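PDB 2O0A: spindle pole body-associated protein VIK1 from Saccharomyces cerevisiae, which recruits the minus end-directed motor KAR3 to microtubules and, as its heterodimer partner, cross-links antiparallel microtubules and targets KAR3 to the spindle pole body. Local coordinates for residues I50-G53 and V58-F61; Y29-E34 and V70-F75. All coordinates share one frame; numbering follows the deposited sequence.

Contact 1: residues I50-G53 and V58-F61; sequences ITQG and VYKF
I50 and Y59 face each other as an antiparallel hydrogen-bonded pair, and the two bonds between their backbones hold the strands together. The amide N of I50 donates to O of Y59 at 2.8 Å, almost straight at 173°. In return, N of Y59 gives a more bent bond to O of I50, also at 2.8 Å. T51 and V58 follow as a non-hydrogen-bonded pair on the other face, where OG1 of T51 meets the CG2 methyl of V58 at 4.1 Å.

On the face of I50 and Y59 the polar contacts continue through the side chain of Q52. Its CG lies beside its own backbone N (chi1 -76°) and the chain then runs out extended, which brings the amide to the edge of the Y59 ring, CD standing 3.5 Å from CE2 of Y59. Amide and ring planes are 82° apart. A water bridges the two ends, accepting from NE2 of Q52 at 2.9 Å and lying 2.6 Å from OH of Y59, whereas OE1 of Q52 is hydrogen-bonded to OG of S55 in the turn. Were Q52 replaced by an alanine, the bridging water would probably lose its NE2 partner, S55 its OE1 mate, and the Y59 edge its amide neighbour.

Deeper in, CD1 of I50 reaches CE2 of the F61 ring at 3.7 Å. Both residues also pack on strand 27-32, while Y59 rests on L280 and T281 of helix 276-289. The arrangement is a beta hairpin: strands 49-52 and 58-60, joined by a short turn, form two of the three strands of a small antiparallel sheet at the flank of the kinesin-like motor homology domain.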
loop_
_atom_site.group_PDB
_atom_site.type_symbol
_atom_site.label_atom_id
_atom_site.label_comp_id
_atom_site.label_asym_id
_atom_site.label_seq_id
_atom_site.Cartn_x
_atom_site.Cartn_y
_atom_site.Cartn_z
ATOM N N ILE A 50 -6.845 10.618 14.876
ATOM C CA ILE A 50 -5.638 11.226 15.433
ATOM C C ILE A 50 -5.916 12.723 15.542
ATOM O O ILE A 50 -6.265 13.373 14.551
ATOM C CB ILE A 50 -4.384 10.987 14.565
ATOM C CG1 ILE A 50 -4.178 9.488 14.332
ATOM C CG2 ILE A 50 -3.136 11.621 15.215
ATOM C CD1 ILE A 50 -3.076 9.173 13.327
ATOM N N THR A 51 -5.783 13.245 16.755
ATOM C CA THR A 51 -6.050 14.653 17.029
ATOM C C THR A 51 -4.778 15.372 17.455
ATOM O O THR A 51 -4.065 14.897 18.335
ATOM C CB THR A 51 -7.092 14.794 18.154
ATOM O OG1 THR A 51 -8.315 14.161 17.758
ATOM C CG2 THR A 51 -7.369 16.264 18.458
ATOM N N GLN A 52 -4.501 16.511 16.816
ATOM C CA GLN A 52 -3.385 17.370 17.218
ATOM C C GLN A 52 -3.788 18.129 18.480
ATOM O O GLN A 52 -4.762 18.876 18.475
ATOM C CB GLN A 52 -3.011 18.333 16.092
ATOM C CG GLN A 52 -2.229 17.699 14.948
ATOM C CD GLN A 52 -2.039 18.632 13.762
ATOM O OE1 GLN A 52 -2.809 19.575 13.564
ATOM N NE2 GLN A 52 -1.010 18.367 12.961
ATOM N N GLY A 53 -3.046 17.915 19.564
ATOM C CA GLY A 53 -3.441 18.390 20.898
ATOM C C GLY A 53 -3.487 19.890 21.127
ATOM O O GLY A 53 -4.212 20.356 22.013
ATOM N N VAL A 58 -8.698 17.556 14.001
ATOM C CA VAL A 58 -9.097 16.143 13.947
ATOM C C VAL A 58 -8.802 15.508 12.584
ATOM O O VAL A 58 -9.277 15.990 11.540
ATOM C CB VAL A 58 -10.612 15.976 14.292
ATOM C CG1 VAL A 58 -11.033 14.536 14.215
ATOM C CG2 VAL A 58 -10.905 16.535 15.688
ATOM N N TYR A 59 -8.017 14.425 12.611
ATOM C CA TYR A 59 -7.705 13.641 11.417
ATOM C C TYR A 59 -8.262 12.232 11.567
ATOM O O TYR A 59 -7.850 11.491 12.444
ATOM C CB TYR A 59 -6.193 13.590 11.177
ATOM C CG TYR A 59 -5.576 14.946 10.940
ATOM C CD1 TYR A 59 -5.595 15.519 9.680
ATOM C CD2 TYR A 59 -4.981 15.658 11.993
ATOM C CE1 TYR A 59 -5.026 16.766 9.456
ATOM C CE2 TYR A 59 -4.414 16.907 11.779
ATOM C CZ TYR A 59 -4.452 17.451 10.509
ATOM O OH TYR A 59 -3.894 18.679 10.274
ATOM N N LYS A 60 -9.208 11.892 10.701
ATOM C CA LYS A 60 -9.845 10.577 10.730
ATOM C C LYS A 60 -9.260 9.649 9.666
ATOM O O LYS A 60 -8.745 10.104 8.633
ATOM C CB LYS A 60 -11.358 10.705 10.544
ATOM C CG LYS A 60 -12.021 11.535 11.630
ATOM C CD LYS A 60 -13.521 11.361 11.617
ATOM C CE LYS A 60 -14.213 12.671 11.942
ATOM N NZ LYS A 60 -15.638 12.659 11.509
ATOM N N PHE A 61 -9.359 8.350 9.945
ATOM C CA PHE A 61 -8.868 7.303 9.058
ATOM C C PHE A 61 -9.864 6.163 9.128
ATOM O O PHE A 61 -10.637 6.056 10.088
ATOM C CB PHE A 61 -7.518 6.799 9.552
ATOM C CG PHE A 61 -6.413 7.818 9.444
ATOM C CD1 PHE A 61 -5.585 7.837 8.333
ATOM C CD2 PHE A 61 -6.213 8.753 10.455
ATOM C CE1 PHE A 61 -4.578 8.778 8.219
ATOM C CE2 PHE A 61 -5.202 9.707 10.353
ATOM C CZ PHE A 61 -4.380 9.713 9.234
HETATM O O HOH W 1 -1.277 18.849 10.126
#

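Contact 2: residues Y29-E34 and V70-F75; sequences YAYVME and VSEDKF
Y31 reaches from strand 27-32 to V70 and F75 at the start of helix 72-89, a strand-to-helix packing inside the motor homology domain, which has the kinesin fold but lacks a nucleotide-binding site. With CG anti to the backbone N (chi1 -167°), the phenol extends from the strand toward the first turn of the helix. There its hydroxyl donates to O of V70 at 2.6 Å. That carbonyl oxygen lies in the plane of the Y31 ring, at its edge, yet the hydroxyl sits above the plane of the carbonyl group, 39° out of it.

The aliphatic part of E72 also meets the ring edge, CG standing 3.4 Å from OH of Y31, while its carboxylate goes on to S106. CD1 of F75 lies over one face of the Y31 ring, and CB of F75 adds apolar packing 4.0 Å from CZ of Y31. The two rings are nearly parallel but slid so far apart, with centroids 5.2 Å from each other, that they barely overlap. I65 and L267 of the flanking strands touch both Y31 and F75. The helix start itself is N-capped by S71, whose OG accepts from N of K74 at 3.2 Å.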
loop_
_atom_site.group_PDB
_atom_site.type_symbol
_atom_site.label_atom_id
_atom_site.label_comp_id
_atom_site.label_asym_id
_atom_site.label_seq_id
_atom_site.Cartn_x
_atom_site.Cartn_y
_atom_site.Cartn_z
ATOM N N TYR A 29 -5.577 4.404 5.787
ATOM C CA TYR A 29 -5.289 3.824 7.082
ATOM C C TYR A 29 -4.017 4.411 7.630
ATOM O O TYR A 29 -3.095 4.653 6.868
ATOM C CB TYR A 29 -5.103 2.317 6.911
ATOM C CG TYR A 29 -6.408 1.590 6.657
ATOM C CD1 TYR A 29 -6.985 0.838 7.667
ATOM C CD2 TYR A 29 -7.059 1.652 5.406
ATOM C CE1 TYR A 29 -8.183 0.156 7.459
ATOM C CE2 TYR A 29 -8.260 0.973 5.191
ATOM C CZ TYR A 29 -8.804 0.237 6.217
ATOM O OH TYR A 29 -9.989 -0.445 6.023
ATOM N N ALA A 30 -3.970 4.647 8.942
ATOM C CA ALA A 30 -2.741 5.112 9.588
ATOM C C ALA A 30 -2.129 3.963 10.363
ATOM O O ALA A 30 -2.812 3.312 11.158
ATOM C CB ALA A 30 -3.049 6.281 10.533
ATOM N N TYR A 31 -0.848 3.702 10.132
ATOM C CA TYR A 31 -0.129 2.646 10.820
ATOM C C TYR A 31 0.939 3.374 11.627
ATOM O O TYR A 31 1.884 3.923 11.063
ATOM C CB TYR A 31 0.468 1.715 9.763
ATOM C CG TYR A 31 1.007 0.381 10.220
ATOM C CD1 TYR A 31 0.712 -0.153 11.483
ATOM C CD2 TYR A 31 1.773 -0.391 9.352
ATOM C CE1 TYR A 31 1.212 -1.397 11.868
ATOM C CE2 TYR A 31 2.260 -1.623 9.717
ATOM C CZ TYR A 31 1.976 -2.131 10.971
ATOM O OH TYR A 31 2.504 -3.360 11.300
ATOM N N VAL A 32 0.782 3.393 12.945
ATOM C CA VAL A 32 1.468 4.414 13.747
ATOM C C VAL A 32 2.407 3.828 14.787
ATOM O O VAL A 32 2.093 2.797 15.394
ATOM C CB VAL A 32 0.451 5.382 14.430
ATOM C CG1 VAL A 32 -0.492 6.027 13.412
ATOM C CG2 VAL A 32 -0.319 4.689 15.556
ATOM N N MET A 33 3.552 4.484 14.989
ATOM C CA MET A 33 4.461 4.147 16.083
ATOM C C MET A 33 4.331 5.220 17.171
ATOM O O MET A 33 5.099 6.184 17.180
ATOM C CB MET A 33 5.907 4.034 15.587
ATOM C CG MET A 33 6.166 2.766 14.819
ATOM S SD MET A 33 6.340 1.373 15.937
ATOM C CE MET A 33 8.106 1.104 15.839
ATOM N N GLU A 34 3.322 5.054 18.038
ATOM C CA GLU A 34 2.922 6.072 19.009
ATOM C C GLU A 34 4.108 6.520 19.871
ATOM O O GLU A 34 4.250 7.708 20.178
ATOM C CB GLU A 34 1.761 5.580 19.900
ATOM C CG GLU A 34 1.359 6.609 20.965
ATOM C CD GLU A 34 0.114 6.264 21.743
ATOM O OE1 GLU A 34 -0.662 5.382 21.328
ATOM O OE2 GLU A 34 -0.098 6.919 22.777
ATOM N N VAL A 70 0.523 -4.407 16.434
ATOM C CA VAL A 70 0.329 -5.101 15.156
ATOM C C VAL A 70 1.629 -5.059 14.344
ATOM O O VAL A 70 2.011 -4.014 13.815
ATOM C CB VAL A 70 -0.859 -4.479 14.358
ATOM C CG1 VAL A 70 -1.059 -5.202 13.038
ATOM C CG2 VAL A 70 -2.148 -4.488 15.181
ATOM N N SER A 71 2.327 -6.200 14.282
ATOM C CA SER A 71 3.545 -6.351 13.475
ATOM C C SER A 71 3.173 -6.286 12.008
ATOM O O SER A 71 1.998 -6.430 11.678
ATOM C CB SER A 71 4.172 -7.713 13.720
ATOM O OG SER A 71 3.298 -8.741 13.268
ATOM N N GLU A 72 4.172 -6.132 11.147
ATOM C CA GLU A 72 3.884 -6.058 9.703
ATOM C C GLU A 72 3.217 -7.321 9.161
ATOM O O GLU A 72 2.281 -7.235 8.388
ATOM C CB GLU A 72 5.092 -5.542 8.923
ATOM C CG GLU A 72 5.236 -4.079 9.364
ATOM C CD GLU A 72 6.464 -3.341 8.931
ATOM O OE1 GLU A 72 7.342 -3.933 8.281
ATOM O OE2 GLU A 72 6.543 -2.132 9.278
ATOM N N ASP A 73 3.631 -8.491 9.638
ATOM C CA ASP A 73 2.943 -9.731 9.255
ATOM C C ASP A 73 1.465 -9.734 9.675
ATOM O O ASP A 73 0.591 -10.181 8.907
ATOM C CB ASP A 73 3.636 -10.933 9.893
ATOM C CG ASP A 73 5.003 -11.223 9.312
ATOM O OD1 ASP A 73 5.337 -10.768 8.191
ATOM O OD2 ASP A 73 5.756 -11.958 9.990
ATOM N N LYS A 74 1.179 -9.277 10.900
ATOM C CA LYS A 74 -0.204 -9.184 11.388
ATOM C C LYS A 74 -1.005 -8.103 10.659
ATOM O O LYS A 74 -2.214 -8.250 10.420
ATOM C CB LYS A 74 -0.217 -8.934 12.902
ATOM C CG LYS A 74 -1.605 -9.020 13.499
ATOM C CD LYS A 74 -1.564 -9.054 15.020
ATOM C CE LYS A 74 -1.103 -10.416 15.511
ATOM N NZ LYS A 74 -2.055 -11.508 15.154
ATOM N N PHE A 75 -0.327 -7.023 10.271
ATOM C CA PHE A 75 -0.995 -6.008 9.444
ATOM C C PHE A 75 -1.624 -6.682 8.224
ATOM O O PHE A 75 -2.783 -6.460 7.911
ATOM C CB PHE A 75 -0.062 -4.874 8.981
ATOM C CG PHE A 75 -0.702 -4.004 7.940
ATOM C CD1 PHE A 75 -1.615 -3.023 8.311
ATOM C CD2 PHE A 75 -0.446 -4.205 6.585
ATOM C CE1 PHE A 75 -2.253 -2.244 7.346
ATOM C CE2 PHE A 75 -1.079 -3.433 5.614
ATOM C CZ PHE A 75 -1.987 -2.449 6.006
#

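Strand 27-32 is the element that the two contacts have in common. Along the chain it comes first, followed by both strands of contact 1 and only then by the helix start of contact 2, so the hairpin falls within the 35 residues separating 29-34 from 70-75. The contact centres are about 17 Å apart, yet the two touch: CD1 of F61 is 3.6 Å from N of A30, and CD1 of I50 is 4.0 Å from CB of A30. Y31 projects toward helix 72-89, whereas A30 and V32 meet the hairpin. One central-sheet strand thus joins the small peripheral sheet to the helical layer of the motor homology domain.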